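Local coordinates for putative lipoprotein (Bacteroides thetaiotaomicron, PDB 4Q1Z) that is of unknown function but is probably a lipid-anchored protein built of two domains rich in beta strand, at residues Thr26-Thr31 against Ser67-Asp72; Gly60-Thr65 against Ala87-His92; Glu112-Gly117 against Asp129-Ile134; Asp145-Ala150 against Trp179-Asn184; Pro162-Ala167 against Met285-Leu290. All coordinates share one frame; numbering follows the deposited sequence.

Interaction 1. Residues Thr26-Thr31 against Ser67-Asp72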
# COMPACT_ATOMS: atom_id res chain seq x y z
N THR A 26 20.61 -8.46 3.00
CA THR A 26 20.42 -9.36 1.86
C THR A 26 20.50 -8.62 0.55
O THR A 26 20.06 -7.47 0.46
CB THR A 26 19.00 -10.03 1.92
OG1 THR A 26 18.55 -10.21 3.26
CG2 THR A 26 18.93 -11.34 1.15
N LEU A 27 21.01 -9.30 -0.50
CA LEU A 27 20.99 -8.83 -1.88
C LEU A 27 20.10 -9.83 -2.65
O LEU A 27 20.54 -10.94 -3.02
CB LEU A 27 22.39 -8.65 -2.47
CG LEU A 27 23.24 -7.55 -1.86
CD1 LEU A 27 24.65 -7.65 -2.35
CD2 LEU A 27 22.68 -6.18 -2.16
N LYS A 28 18.80 -9.46 -2.79
CA LYS A 28 17.73 -10.27 -3.41
C LYS A 28 17.52 -9.96 -4.91
O LYS A 28 17.39 -8.79 -5.30
CB LYS A 28 16.43 -10.01 -2.63
CG LYS A 28 15.20 -10.70 -3.19
CD LYS A 28 13.92 -10.27 -2.48
CE LYS A 28 12.69 -10.72 -3.23
NZ LYS A 28 12.63 -12.20 -3.41
N ASP A 29 17.50 -11.02 -5.75
CA ASP A 29 17.26 -10.99 -7.21
C ASP A 29 18.19 -9.96 -7.96
O ASP A 29 17.84 -9.41 -9.02
CB ASP A 29 15.75 -10.72 -7.50
CG ASP A 29 14.74 -11.63 -6.78
OD1 ASP A 29 15.01 -12.86 -6.66
OD2 ASP A 29 13.64 -11.13 -6.40
N LEU A 30 19.42 -9.78 -7.42
CA LEU A 30 20.42 -8.84 -7.92
C LEU A 30 21.19 -9.44 -9.10
O LEU A 30 21.73 -10.55 -9.01
CB LEU A 30 21.36 -8.40 -6.77
CG LEU A 30 22.39 -7.29 -7.05
CD1 LEU A 30 21.71 -5.98 -7.39
CD2 LEU A 30 23.29 -7.08 -5.86
N THR A 31 21.26 -8.68 -10.20
CA THR A 31 21.95 -9.09 -11.42
C THR A 31 22.85 -8.00 -11.99
O THR A 31 22.64 -6.80 -11.80
CB THR A 31 20.93 -9.51 -12.49
OG1 THR A 31 19.89 -8.54 -12.58
CG2 THR A 31 20.37 -10.92 -12.25
N SER A 67 20.83 -4.25 -11.23
CA SER A 67 19.44 -4.15 -10.77
C SER A 67 19.09 -5.32 -9.85
O SER A 67 19.45 -6.47 -10.10
CB SER A 67 18.47 -4.09 -11.94
OG SER A 67 17.14 -3.86 -11.49
N GLY A 68 18.37 -4.99 -8.79
CA GLY A 68 17.95 -5.95 -7.77
C GLY A 68 17.42 -5.25 -6.55
O GLY A 68 17.12 -4.05 -6.60
N THR A 69 17.34 -5.99 -5.44
CA THR A 69 16.77 -5.50 -4.18
C THR A 69 17.72 -5.76 -3.01
O THR A 69 18.30 -6.84 -2.89
CB THR A 69 15.35 -6.12 -3.97
OG1 THR A 69 14.45 -5.48 -4.86
CG2 THR A 69 14.80 -5.94 -2.55
N ALA A 70 17.85 -4.76 -2.13
CA ALA A 70 18.60 -4.86 -0.90
C ALA A 70 17.64 -4.70 0.27
O ALA A 70 16.72 -3.88 0.20
CB ALA A 70 19.69 -3.81 -0.85
N ILE A 71 17.80 -5.54 1.29
CA ILE A 71 17.02 -5.48 2.52
C ILE A 71 18.00 -5.12 3.63
O ILE A 71 19.04 -5.78 3.73
CB ILE A 71 16.22 -6.80 2.80
CG1 ILE A 71 15.10 -6.99 1.75
CG2 ILE A 71 15.60 -6.80 4.20
CD1 ILE A 71 15.48 -7.83 0.58
N ASP A 72 17.74 -4.05 4.40
CA ASP A 72 18.68 -3.66 5.45
C ASP A 72 18.38 -4.42 6.76
O ASP A 72 17.48 -5.27 6.79
CB ASP A 72 18.80 -2.13 5.63
CG ASP A 72 17.73 -1.32 6.34
OD1 ASP A 72 16.74 -1.91 6.83
OD2 ASP A 72 17.89 -0.08 6.44
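I71 settles against T26 and K28 at one end of this antiparallel pairing. Its CB stands 4.2 Å from OG1 of T26, the two side chains running alongside each other and pointing the same way, while CD1 of I71 reaches CB of K28 at 4.0 Å. Beneath them the backbones form a hydrogen-bonded pair, I71 N giving to T26 O at 3.1 Å. T69 lies on the same face and pairs with K28 twice: K28 N to T69 O is 2.7 Å, and T69 N returns a bond to K28 O at 2.8 Å. The lysine chain, with CG opposite its own backbone N (chi1 176°), leads away from this pair toward a salt bridge with D140 and a weak one with D29. S67 anchors the other end. Its carbonyl O takes T31 N at 2.9 Å and T31 OG1 at 3.3 Å, the two donors arriving from opposite faces of the carbonyl plane. Its hydroxyl turns instead to E362 and Y79. Between K28 and T31 the register slips by one residue, a beta bulge where the chain turns a corner at D29. The chemistry is thus mainly that of main-chain amides: strands 24-35 and 60-72 hold each other before and after the bulge by paired backbone bonds, and the T31 hydroxyl adds a second grip on S67 O where the new register begins.

Interaction 2. Residues Gly60-Thr65 against Ala87-His92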
# COMPACT_ATOMS: atom_id res chain seq x y z
N GLY A 60 35.60 -6.29 -25.47
CA GLY A 60 34.88 -5.24 -26.19
C GLY A 60 34.35 -4.16 -25.26
O GLY A 60 34.67 -4.16 -24.07
N ILE A 61 33.56 -3.22 -25.80
CA ILE A 61 32.97 -2.17 -24.97
C ILE A 61 31.49 -2.51 -24.75
O ILE A 61 30.75 -2.70 -25.72
CB ILE A 61 33.21 -0.70 -25.45
CG1 ILE A 61 32.59 -0.37 -26.83
CG2 ILE A 61 34.70 -0.33 -25.39
CD1 ILE A 61 31.35 0.53 -26.73
N TYR A 62 31.09 -2.67 -23.48
CA TYR A 62 29.73 -3.06 -23.09
C TYR A 62 29.06 -2.01 -22.23
O TYR A 62 29.74 -1.27 -21.52
CB TYR A 62 29.75 -4.38 -22.30
CG TYR A 62 30.19 -5.61 -23.06
CD1 TYR A 62 31.53 -5.99 -23.10
CD2 TYR A 62 29.26 -6.46 -23.65
CE1 TYR A 62 31.94 -7.15 -23.76
CE2 TYR A 62 29.65 -7.62 -24.32
CZ TYR A 62 30.99 -7.96 -24.37
OH TYR A 62 31.39 -9.11 -25.01
N SER A 63 27.72 -2.00 -22.23
CA SER A 63 26.92 -1.17 -21.33
C SER A 63 26.48 -2.10 -20.18
O SER A 63 25.71 -3.04 -20.40
CB SER A 63 25.74 -0.51 -22.06
OG SER A 63 25.85 0.90 -22.03
N VAL A 64 27.09 -1.90 -19.01
CA VAL A 64 26.88 -2.75 -17.84
C VAL A 64 25.82 -2.14 -16.93
O VAL A 64 25.90 -0.96 -16.59
CB VAL A 64 28.23 -2.97 -17.10
CG1 VAL A 64 28.09 -3.98 -15.97
CG2 VAL A 64 29.32 -3.41 -18.07
N THR A 65 24.79 -2.94 -16.57
CA THR A 65 23.68 -2.51 -15.72
C THR A 65 23.50 -3.45 -14.53
O THR A 65 23.62 -4.67 -14.66
CB THR A 65 22.38 -2.40 -16.53
OG1 THR A 65 22.28 -3.54 -17.38
CG2 THR A 65 22.32 -1.16 -17.39
N ALA A 87 31.91 0.72 -21.02
CA ALA A 87 33.12 0.38 -20.26
C ALA A 87 34.13 -0.32 -21.17
O ALA A 87 33.72 -1.06 -22.07
CB ALA A 87 32.75 -0.51 -19.08
N ALA A 88 35.45 -0.07 -20.98
CA ALA A 88 36.51 -0.67 -21.80
C ALA A 88 36.96 -2.00 -21.23
O ALA A 88 37.88 -2.05 -20.40
CB ALA A 88 37.68 0.29 -21.93
N LEU A 89 36.31 -3.09 -21.66
CA LEU A 89 36.59 -4.45 -21.20
C LEU A 89 37.49 -5.16 -22.22
O LEU A 89 37.00 -5.60 -23.26
CB LEU A 89 35.28 -5.24 -20.98
CG LEU A 89 34.28 -4.70 -19.95
CD1 LEU A 89 33.17 -3.94 -20.63
CD2 LEU A 89 33.64 -5.83 -19.21
N PHE A 90 38.81 -5.23 -21.95
CA PHE A 90 39.74 -5.87 -22.88
C PHE A 90 40.77 -6.75 -22.16
O PHE A 90 41.04 -7.85 -22.63
CB PHE A 90 40.46 -4.83 -23.75
CG PHE A 90 39.54 -3.92 -24.55
CD1 PHE A 90 38.88 -4.40 -25.68
CD2 PHE A 90 39.34 -2.60 -24.18
CE1 PHE A 90 38.04 -3.57 -26.41
CE2 PHE A 90 38.49 -1.77 -24.91
CZ PHE A 90 37.84 -2.26 -26.02
N LYS A 91 41.33 -6.26 -21.04
CA LYS A 91 42.32 -6.98 -20.23
C LYS A 91 41.66 -8.09 -19.36
O LYS A 91 40.43 -8.23 -19.31
CB LYS A 91 43.12 -5.99 -19.35
N HIS A 92 42.51 -8.88 -18.69
CA HIS A 92 42.13 -9.98 -17.81
C HIS A 92 43.11 -10.01 -16.61
O HIS A 92 44.31 -10.23 -16.81
CB HIS A 92 42.16 -11.30 -18.61
CG HIS A 92 41.97 -12.56 -17.81
ND1 HIS A 92 40.85 -13.36 -17.99
CD2 HIS A 92 42.79 -13.15 -16.91
CE1 HIS A 92 41.02 -14.39 -17.18
NE2 HIS A 92 42.16 -14.29 -16.49
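A87 meets Y62 at the start of the pairing: A87 N gives to Y62 O at 3.0 Å, while Y62 N returns a weak bond to A87 O. That same oxygen also receives a CA-H contact from I61, whose CA lies 3.2 Å from A87 O. A88 and I61 put their side chains on the other face, and CG2 of I61 comes near A88 CA. L89 pairs with G60 in both directions, its O accepting from G60 N at 2.7 Å nearly along the C=O axis, and its own N giving to G60 O at 3.1 Å. The L89 side chain crosses that of Y62 at about a right angle, CD1 of L89 coming to the edge of the tyrosine ring, 3.6 Å from Y62 CD1. Y62 OH is held by I58 O. F90 is already past the strand. With chi1 at -57°, which sets CG opposite the carbonyl carbon, its ring swings back along I61, CZ of F90 lying 3.7 Å from I61 CG2; one face lies under G60 O, off toward the rim, with F90 CE1 3.6 Å from G60 CA. The arrangement is that of an antiparallel beta hairpin, strands 60-72 and 77-89, at the end remote from its turn, within the N-terminal mixed sheet.

Interaction 3. Residues Glu112-Gly117 against Asp129-Ile134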
# COMPACT_ATOMS: atom_id res chain seq x y z
N GLU A 112 -4.66 3.89 -4.43
CA GLU A 112 -5.74 4.79 -4.78
C GLU A 112 -6.85 4.57 -3.80
O GLU A 112 -7.12 3.41 -3.45
CB GLU A 112 -6.21 4.52 -6.23
CG GLU A 112 -7.35 5.42 -6.72
CD GLU A 112 -7.14 6.10 -8.06
OE1 GLU A 112 -6.16 5.76 -8.77
OE2 GLU A 112 -7.94 6.99 -8.40
N ILE A 113 -7.49 5.68 -3.33
CA ILE A 113 -8.62 5.67 -2.38
C ILE A 113 -9.71 6.67 -2.84
O ILE A 113 -9.40 7.83 -3.15
CB ILE A 113 -8.15 5.97 -0.90
CG1 ILE A 113 -7.01 5.00 -0.43
CG2 ILE A 113 -9.34 5.95 0.07
CD1 ILE A 113 -6.30 5.37 0.90
N TYR A 114 -10.98 6.21 -2.87
CA TYR A 114 -12.12 7.06 -3.20
C TYR A 114 -13.15 6.91 -2.09
O TYR A 114 -13.59 5.80 -1.83
CB TYR A 114 -12.66 6.72 -4.59
CG TYR A 114 -13.98 7.37 -4.95
CD1 TYR A 114 -14.16 8.75 -4.81
CD2 TYR A 114 -15.01 6.63 -5.50
CE1 TYR A 114 -15.36 9.36 -5.18
CE2 TYR A 114 -16.21 7.22 -5.86
CZ TYR A 114 -16.39 8.58 -5.68
OH TYR A 114 -17.58 9.15 -6.04
N TYR A 115 -13.48 8.01 -1.39
CA TYR A 115 -14.32 7.99 -0.18
C TYR A 115 -15.45 9.04 -0.06
O TYR A 115 -16.30 8.89 0.83
CB TYR A 115 -13.41 8.21 1.06
CG TYR A 115 -12.62 9.51 1.06
CD1 TYR A 115 -13.21 10.71 1.45
CD2 TYR A 115 -11.26 9.53 0.73
CE1 TYR A 115 -12.50 11.91 1.41
CE2 TYR A 115 -10.54 10.72 0.72
CZ TYR A 115 -11.16 11.91 1.07
OH TYR A 115 -10.47 13.10 1.09
N CYS A 116 -15.43 10.12 -0.85
CA CYS A 116 -16.33 11.24 -0.57
C CYS A 116 -17.76 11.08 -1.15
O CYS A 116 -18.64 11.93 -0.89
CB CYS A 116 -15.70 12.56 -1.00
SG CYS A 116 -15.62 12.78 -2.80
N GLY A 117 -18.00 10.02 -1.90
CA GLY A 117 -19.29 9.84 -2.53
C GLY A 117 -19.43 10.72 -3.76
O GLY A 117 -18.51 11.49 -4.10
N ASP A 129 -20.10 4.15 -3.56
CA ASP A 129 -19.06 3.91 -4.56
C ASP A 129 -17.61 3.86 -3.94
O ASP A 129 -16.65 3.64 -4.67
CB ASP A 129 -19.14 4.95 -5.71
CG ASP A 129 -19.27 6.41 -5.31
OD1 ASP A 129 -19.14 6.71 -4.09
OD2 ASP A 129 -19.41 7.26 -6.21
N GLN A 130 -17.49 3.98 -2.59
CA GLN A 130 -16.22 3.94 -1.85
C GLN A 130 -15.36 2.70 -2.20
O GLN A 130 -15.89 1.59 -2.25
CB GLN A 130 -16.46 3.96 -0.33
CG GLN A 130 -17.07 5.24 0.21
CD GLN A 130 -17.05 5.32 1.73
OE1 GLN A 130 -17.31 4.35 2.45
NE2 GLN A 130 -16.79 6.51 2.25
N PHE A 131 -14.05 2.89 -2.41
CA PHE A 131 -13.12 1.80 -2.68
C PHE A 131 -11.69 2.19 -2.24
O PHE A 131 -11.36 3.37 -2.11
CB PHE A 131 -13.16 1.33 -4.16
CG PHE A 131 -12.38 2.16 -5.16
CD1 PHE A 131 -11.04 1.89 -5.43
CD2 PHE A 131 -12.99 3.24 -5.81
CE1 PHE A 131 -10.32 2.66 -6.35
CE2 PHE A 131 -12.27 4.00 -6.74
CZ PHE A 131 -10.95 3.69 -7.02
N TYR A 132 -10.87 1.15 -2.01
CA TYR A 132 -9.48 1.15 -1.52
C TYR A 132 -8.69 0.20 -2.36
O TYR A 132 -9.04 -0.97 -2.43
CB TYR A 132 -9.45 0.67 -0.03
CG TYR A 132 -10.50 1.34 0.84
CD1 TYR A 132 -11.78 0.78 0.97
CD2 TYR A 132 -10.25 2.56 1.46
CE1 TYR A 132 -12.77 1.42 1.71
CE2 TYR A 132 -11.24 3.21 2.18
CZ TYR A 132 -12.49 2.63 2.33
OH TYR A 132 -13.46 3.25 3.08
N GLU A 133 -7.69 0.71 -3.07
CA GLU A 133 -6.86 -0.12 -3.93
C GLU A 133 -5.47 -0.23 -3.30
O GLU A 133 -4.82 0.76 -3.06
CB GLU A 133 -6.82 0.42 -5.36
CG GLU A 133 -5.98 -0.41 -6.31
CD GLU A 133 -6.03 -0.00 -7.77
OE1 GLU A 133 -7.02 0.63 -8.19
OE2 GLU A 133 -5.05 -0.31 -8.49
N ILE A 134 -5.09 -1.48 -2.99
CA ILE A 134 -3.88 -1.99 -2.35
C ILE A 134 -2.97 -2.51 -3.47
O ILE A 134 -3.46 -3.21 -4.34
CB ILE A 134 -4.36 -3.08 -1.34
CG1 ILE A 134 -4.98 -2.46 -0.11
CG2 ILE A 134 -3.34 -4.16 -0.99
CD1 ILE A 134 -4.18 -1.28 0.39
O HOH W 1 -5.86 2.95 -9.30
O HOH W 2 -16.87 7.35 -2.60
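Y114 and D129 make the tightest polar contact, Y114 OH giving to D129 OD2 at 2.6 Å from above the carboxylate plane. Y114 CG lies anti to the backbone N (chi1 170°), which carries the ring across to the carboxylate of D129; S118 and S214 bond to the same oxygen. The tyrosine crosses F131 at about a right angle, Y114 CB lying 3.5 Å from F131 CE2 and F131 CD2 sitting at the Y114 ring edge. The backbone is bonded here too: Y114 N to F131 O is 3.0 Å and almost straight (176°). Q130 NE2 gives to a lone pair of Y115 O at 2.8 Å, each atom in the plane of the other's group but the two planes turned well apart; Q130 OE1 is taken by Q200. The contact is buried, yet looser where water bridges. One water lies over the centre of a face of the Y114 ring, accepting from G117 N at 3.0 Å and giving to D129 OD1 at 2.8 Å. At the other end E112 and E133 stay apart; a second water stands 2.9 Å from E112 OE1 and 2.8 Å from E133 OE1, while R388 pairs with E112, and K111 and S195 with E133. These are antiparallel strands, 108-114 and 131-136, joined by a long connection and adjacent in the large mixed sheet of the second domain.

Interaction 4. Residues Asp145-Ala150 against Trp179-Asn184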
# COMPACT_ATOMS: atom_id res chain seq x y z
N ASP A 145 -3.63 -13.05 2.78
CA ASP A 145 -4.35 -13.83 3.78
C ASP A 145 -4.17 -13.31 5.21
O ASP A 145 -3.05 -13.17 5.70
CB ASP A 145 -3.90 -15.30 3.72
CG ASP A 145 -4.01 -15.91 2.36
OD1 ASP A 145 -3.55 -15.29 1.39
OD2 ASP A 145 -4.57 -17.02 2.26
N GLY A 146 -5.28 -13.03 5.87
CA GLY A 146 -5.31 -12.59 7.26
C GLY A 146 -4.76 -11.22 7.60
O GLY A 146 -4.63 -10.92 8.79
N ILE A 147 -4.39 -10.41 6.57
CA ILE A 147 -3.93 -9.04 6.77
C ILE A 147 -5.18 -8.25 7.16
O ILE A 147 -6.28 -8.55 6.66
CB ILE A 147 -3.18 -8.47 5.53
CG1 ILE A 147 -1.74 -9.03 5.48
CG2 ILE A 147 -3.15 -6.93 5.53
CD1 ILE A 147 -1.01 -8.74 4.24
N TYR A 148 -5.03 -7.30 8.10
CA TYR A 148 -6.12 -6.51 8.62
C TYR A 148 -6.25 -5.17 7.93
O TYR A 148 -5.27 -4.63 7.44
CB TYR A 148 -5.91 -6.26 10.10
CG TYR A 148 -6.00 -7.51 10.94
CD1 TYR A 148 -4.87 -8.29 11.18
CD2 TYR A 148 -7.21 -7.91 11.50
CE1 TYR A 148 -4.95 -9.45 11.94
CE2 TYR A 148 -7.30 -9.08 12.25
CZ TYR A 148 -6.17 -9.84 12.48
OH TYR A 148 -6.25 -11.00 13.22
N PHE A 149 -7.48 -4.64 7.95
CA PHE A 149 -7.90 -3.34 7.45
C PHE A 149 -8.70 -2.68 8.53
O PHE A 149 -9.65 -3.29 9.02
CB PHE A 149 -8.75 -3.47 6.16
CG PHE A 149 -9.22 -2.15 5.60
CD1 PHE A 149 -10.24 -1.43 6.22
CD2 PHE A 149 -8.65 -1.64 4.43
CE1 PHE A 149 -10.62 -0.17 5.74
CE2 PHE A 149 -9.08 -0.41 3.91
CZ PHE A 149 -10.06 0.32 4.57
N ALA A 150 -8.38 -1.42 8.86
CA ALA A 150 -9.12 -0.64 9.83
C ALA A 150 -9.21 0.85 9.46
O ALA A 150 -8.34 1.39 8.76
CB ALA A 150 -8.48 -0.78 11.22
N TRP A 179 -11.42 -5.20 9.95
CA TRP A 179 -11.70 -6.29 9.04
C TRP A 179 -10.40 -7.03 8.78
O TRP A 179 -9.32 -6.49 9.06
CB TRP A 179 -12.28 -5.79 7.69
CG TRP A 179 -13.53 -4.98 7.77
CD1 TRP A 179 -13.62 -3.63 7.98
CD2 TRP A 179 -14.87 -5.44 7.54
NE1 TRP A 179 -14.95 -3.24 7.97
CE2 TRP A 179 -15.73 -4.33 7.65
CE3 TRP A 179 -15.43 -6.70 7.25
CZ2 TRP A 179 -17.12 -4.42 7.43
CZ3 TRP A 179 -16.81 -6.81 7.11
CH2 TRP A 179 -17.64 -5.67 7.19
N LYS A 180 -10.49 -8.24 8.22
CA LYS A 180 -9.31 -8.98 7.78
C LYS A 180 -9.62 -9.71 6.49
O LYS A 180 -10.78 -9.96 6.15
CB LYS A 180 -8.73 -9.93 8.86
CG LYS A 180 -9.48 -11.23 9.13
CD LYS A 180 -8.68 -12.03 10.13
CE LYS A 180 -9.46 -13.18 10.69
NZ LYS A 180 -8.63 -14.02 11.59
N PHE A 181 -8.58 -10.02 5.75
CA PHE A 181 -8.75 -10.80 4.55
C PHE A 181 -8.98 -12.25 4.97
O PHE A 181 -8.30 -12.71 5.91
CB PHE A 181 -7.49 -10.69 3.64
CG PHE A 181 -7.36 -9.39 2.88
CD1 PHE A 181 -7.93 -9.24 1.62
CD2 PHE A 181 -6.63 -8.32 3.41
CE1 PHE A 181 -7.78 -8.04 0.91
CE2 PHE A 181 -6.46 -7.13 2.68
CZ PHE A 181 -7.06 -7.00 1.44
N PRO A 182 -9.89 -13.00 4.31
CA PRO A 182 -9.99 -14.45 4.60
C PRO A 182 -8.75 -15.20 4.05
O PRO A 182 -7.80 -14.58 3.56
CB PRO A 182 -11.28 -14.85 3.88
CG PRO A 182 -11.42 -13.89 2.76
CD PRO A 182 -10.76 -12.60 3.18
N GLY A 183 -8.76 -16.53 4.12
CA GLY A 183 -7.65 -17.34 3.62
C GLY A 183 -6.82 -18.02 4.69
O GLY A 183 -6.58 -17.46 5.76
N ASN A 184 -6.36 -19.25 4.37
CA ASN A 184 -5.58 -20.15 5.24
C ASN A 184 -4.12 -19.69 5.43
O ASN A 184 -3.47 -20.12 6.38
CB ASN A 184 -5.61 -21.60 4.69
CG ASN A 184 -4.66 -21.88 3.52
OD1 ASN A 184 -4.52 -21.11 2.56
ND2 ASN A 184 -3.98 -23.02 3.57
O HOH W 3 -5.59 -12.77 10.44
O HOH W 4 -8.82 -11.89 14.36
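F149 and W179 exchange two backbone hydrogen bonds in one antiparallel ring, F149 N giving to W179 O and W179 N to F149 O, each at 2.8 Å and each nearly straight. The first donor rises 40° out of the W179 carbonyl plane. Further along, F181 N gives to I147 O at 2.9 Å, and past it G146 N makes a weak bond to F181 O. At the far end D145 OD2 lies 3.4 Å from G183 CA; this carboxylate is held mainly by backbone amides of the following turn, G185, E187 and Y188. The pairing joins strands 148-152 and 177-180, antiparallel neighbours in the large mixed sheet of the second domain, flanked there by 265-269 and 238-245. K180 CG lies between its backbone N and carbonyl carbon (chi1 76°), which with the extended chain beyond lays the lysine along the Y148 ring on one face, K180 CB meeting Y148 CD2 at 3.7 Å. One water sits at the edge of the tyrosine ring, 2.9 Å from Y148 OH, another gives to G146 O at 2.7 Å, and K180 NZ reaches both weakly. Past the strand, the F181 ring turns its edge to the I147 carbonyl, CD2 of F181 lying 3.3 Å from I147 O. On the opposite face F149 and W179 touch more loosely through their CD1 atoms, and F225 packs against both rings.

Interaction 5. Residues Pro162-Ala167 against Met285-Leu290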
# COMPACT_ATOMS: atom_id res chain seq x y z
N PRO A 162 -9.24 12.87 21.94
CA PRO A 162 -9.48 11.72 22.82
C PRO A 162 -8.33 11.55 23.81
O PRO A 162 -7.20 11.94 23.52
CB PRO A 162 -9.55 10.53 21.83
CG PRO A 162 -9.73 11.14 20.48
CD PRO A 162 -8.97 12.42 20.57
N ILE A 163 -8.63 11.01 25.01
CA ILE A 163 -7.63 10.71 26.02
C ILE A 163 -7.56 9.20 26.08
O ILE A 163 -8.59 8.53 26.28
CB ILE A 163 -7.88 11.37 27.41
CG1 ILE A 163 -7.99 12.91 27.30
CG2 ILE A 163 -6.75 10.98 28.40
CD1 ILE A 163 -8.71 13.59 28.45
N TRP A 164 -6.38 8.65 25.81
CA TRP A 164 -6.15 7.22 25.78
C TRP A 164 -5.43 6.78 27.06
O TRP A 164 -4.85 7.63 27.76
CB TRP A 164 -5.37 6.86 24.51
CG TRP A 164 -6.07 7.22 23.23
CD1 TRP A 164 -5.62 8.06 22.26
CD2 TRP A 164 -7.38 6.80 22.81
NE1 TRP A 164 -6.54 8.15 21.23
CE2 TRP A 164 -7.63 7.39 21.55
CE3 TRP A 164 -8.37 5.98 23.38
CZ2 TRP A 164 -8.80 7.15 20.82
CZ3 TRP A 164 -9.55 5.77 22.67
CH2 TRP A 164 -9.76 6.35 21.41
N PRO A 165 -5.49 5.47 27.46
CA PRO A 165 -4.82 5.07 28.72
C PRO A 165 -3.34 5.43 28.73
O PRO A 165 -2.66 5.35 27.69
CB PRO A 165 -5.05 3.55 28.78
CG PRO A 165 -6.22 3.30 27.92
CD PRO A 165 -6.14 4.31 26.81
N GLU A 166 -2.86 5.90 29.90
CA GLU A 166 -1.48 6.32 30.12
C GLU A 166 -0.52 5.15 29.83
O GLU A 166 0.50 5.35 29.17
CB GLU A 166 -1.32 6.83 31.56
N ALA A 167 -0.92 3.93 30.25
CA ALA A 167 -0.18 2.67 30.08
C ALA A 167 0.13 2.32 28.61
O ALA A 167 1.09 1.59 28.34
CB ALA A 167 -0.95 1.54 30.72
N MSE A 285 -6.28 -4.92 24.74
CA MSE A 285 -6.29 -4.52 23.32
C MSE A 285 -7.52 -3.67 22.96
O MSE A 285 -7.73 -3.37 21.78
CB MSE A 285 -6.18 -5.73 22.39
CG MSE A 285 -4.73 -6.20 22.16
SE MSE A 285 -3.32 -4.79 22.02
CE MSE A 285 -2.36 -5.27 23.49
N LYS A 286 -8.31 -3.26 23.95
CA LYS A 286 -9.46 -2.41 23.66
C LYS A 286 -9.66 -1.36 24.75
O LYS A 286 -9.33 -1.62 25.91
CB LYS A 286 -10.74 -3.22 23.43
CG LYS A 286 -11.18 -4.10 24.60
CD LYS A 286 -12.63 -4.34 24.47
CE LYS A 286 -12.99 -5.74 24.78
NZ LYS A 286 -14.45 -5.93 24.58
N THR A 287 -10.17 -0.17 24.37
CA THR A 287 -10.40 0.92 25.31
C THR A 287 -11.51 1.90 24.87
O THR A 287 -11.82 2.05 23.67
CB THR A 287 -9.07 1.72 25.53
OG1 THR A 287 -9.29 2.77 26.48
CG2 THR A 287 -8.50 2.31 24.23
N THR A 288 -12.06 2.61 25.85
CA THR A 288 -12.99 3.69 25.58
C THR A 288 -12.12 4.99 25.48
O THR A 288 -10.91 4.97 25.77
CB THR A 288 -14.11 3.77 26.66
OG1 THR A 288 -13.55 4.07 27.93
CG2 THR A 288 -14.91 2.50 26.79
N ASP A 289 -12.74 6.10 25.07
CA ASP A 289 -12.12 7.41 25.08
C ASP A 289 -12.26 7.85 26.52
O ASP A 289 -13.39 7.94 27.03
CB ASP A 289 -12.84 8.35 24.09
CG ASP A 289 -12.31 9.77 24.04
OD1 ASP A 289 -11.55 10.16 24.97
OD2 ASP A 289 -12.65 10.48 23.09
N LEU A 290 -11.13 8.02 27.23
CA LEU A 290 -11.18 8.32 28.66
C LEU A 290 -11.65 9.73 28.94
O LEU A 290 -12.00 10.00 30.09
CB LEU A 290 -9.83 8.04 29.33
CG LEU A 290 -9.34 6.58 29.26
CD1 LEU A 290 -8.00 6.42 29.89
CD2 LEU A 290 -10.32 5.61 29.89
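D289 reaches the backbone of P162 and I163 with an outstretched side chain. Its CG stands opposite the backbone N (chi1 178°), which brings OD1 to I163 N at 3.0 Å; the amide meets the carboxylate from above, 42° out of its plane. OD2 lies 3.3 Å from P162 CB, while S291 bonds to OD1 as well. L290 N completes the grip by giving to I163 O at 2.8 Å, in the carbonyl plane. W164 turns its six-membered ring toward the other segment, the T288 carbonyl lying at its edge with O 3.5 Å from W164 CZ3. P162 CB sits over one face of this indole, and Y174 stacks on the ring. In T287 the hydroxyl stands anti to N (chi1 -179°), beside the carbonyl carbon, and from there OG1 gives to a lone pair of T288 O at 2.8 Å and points at the proline ring of P165, OG1 lying 3.4 Å from P165 CG. The methyl CG2 of T287 faces W164 instead. L290 extends CD1 to 3.6 Å from P165 N. Two hydrogen bonds, one of them to a carboxylate, are thus the polar part of a contact otherwise made largely of carbon contacts by the prolines, I163 and W164.

Interactions 1 and 2 share strand 60-72, bound on one side to strand 24-35 and on the other to strand 77-89 of the N-terminal sheet; partly buried, they rest chiefly on backbone pairing. Interactions 3 and 4 belong to the large sheet of the other domain and touch through the edge-to-face rings of Y132 and F149. Interaction 3 is the core contact, with carboxylates, a tyrosine hydroxyl and two bridging waters among buried residues, whereas interaction 4 has aromatic rings on both faces, with waters round Y148 and K180 on one. Interaction 5, more peripheral, has no strand ladder: a side-chain carboxylate and prolines join a loop to strand 286-287 and the loop after it.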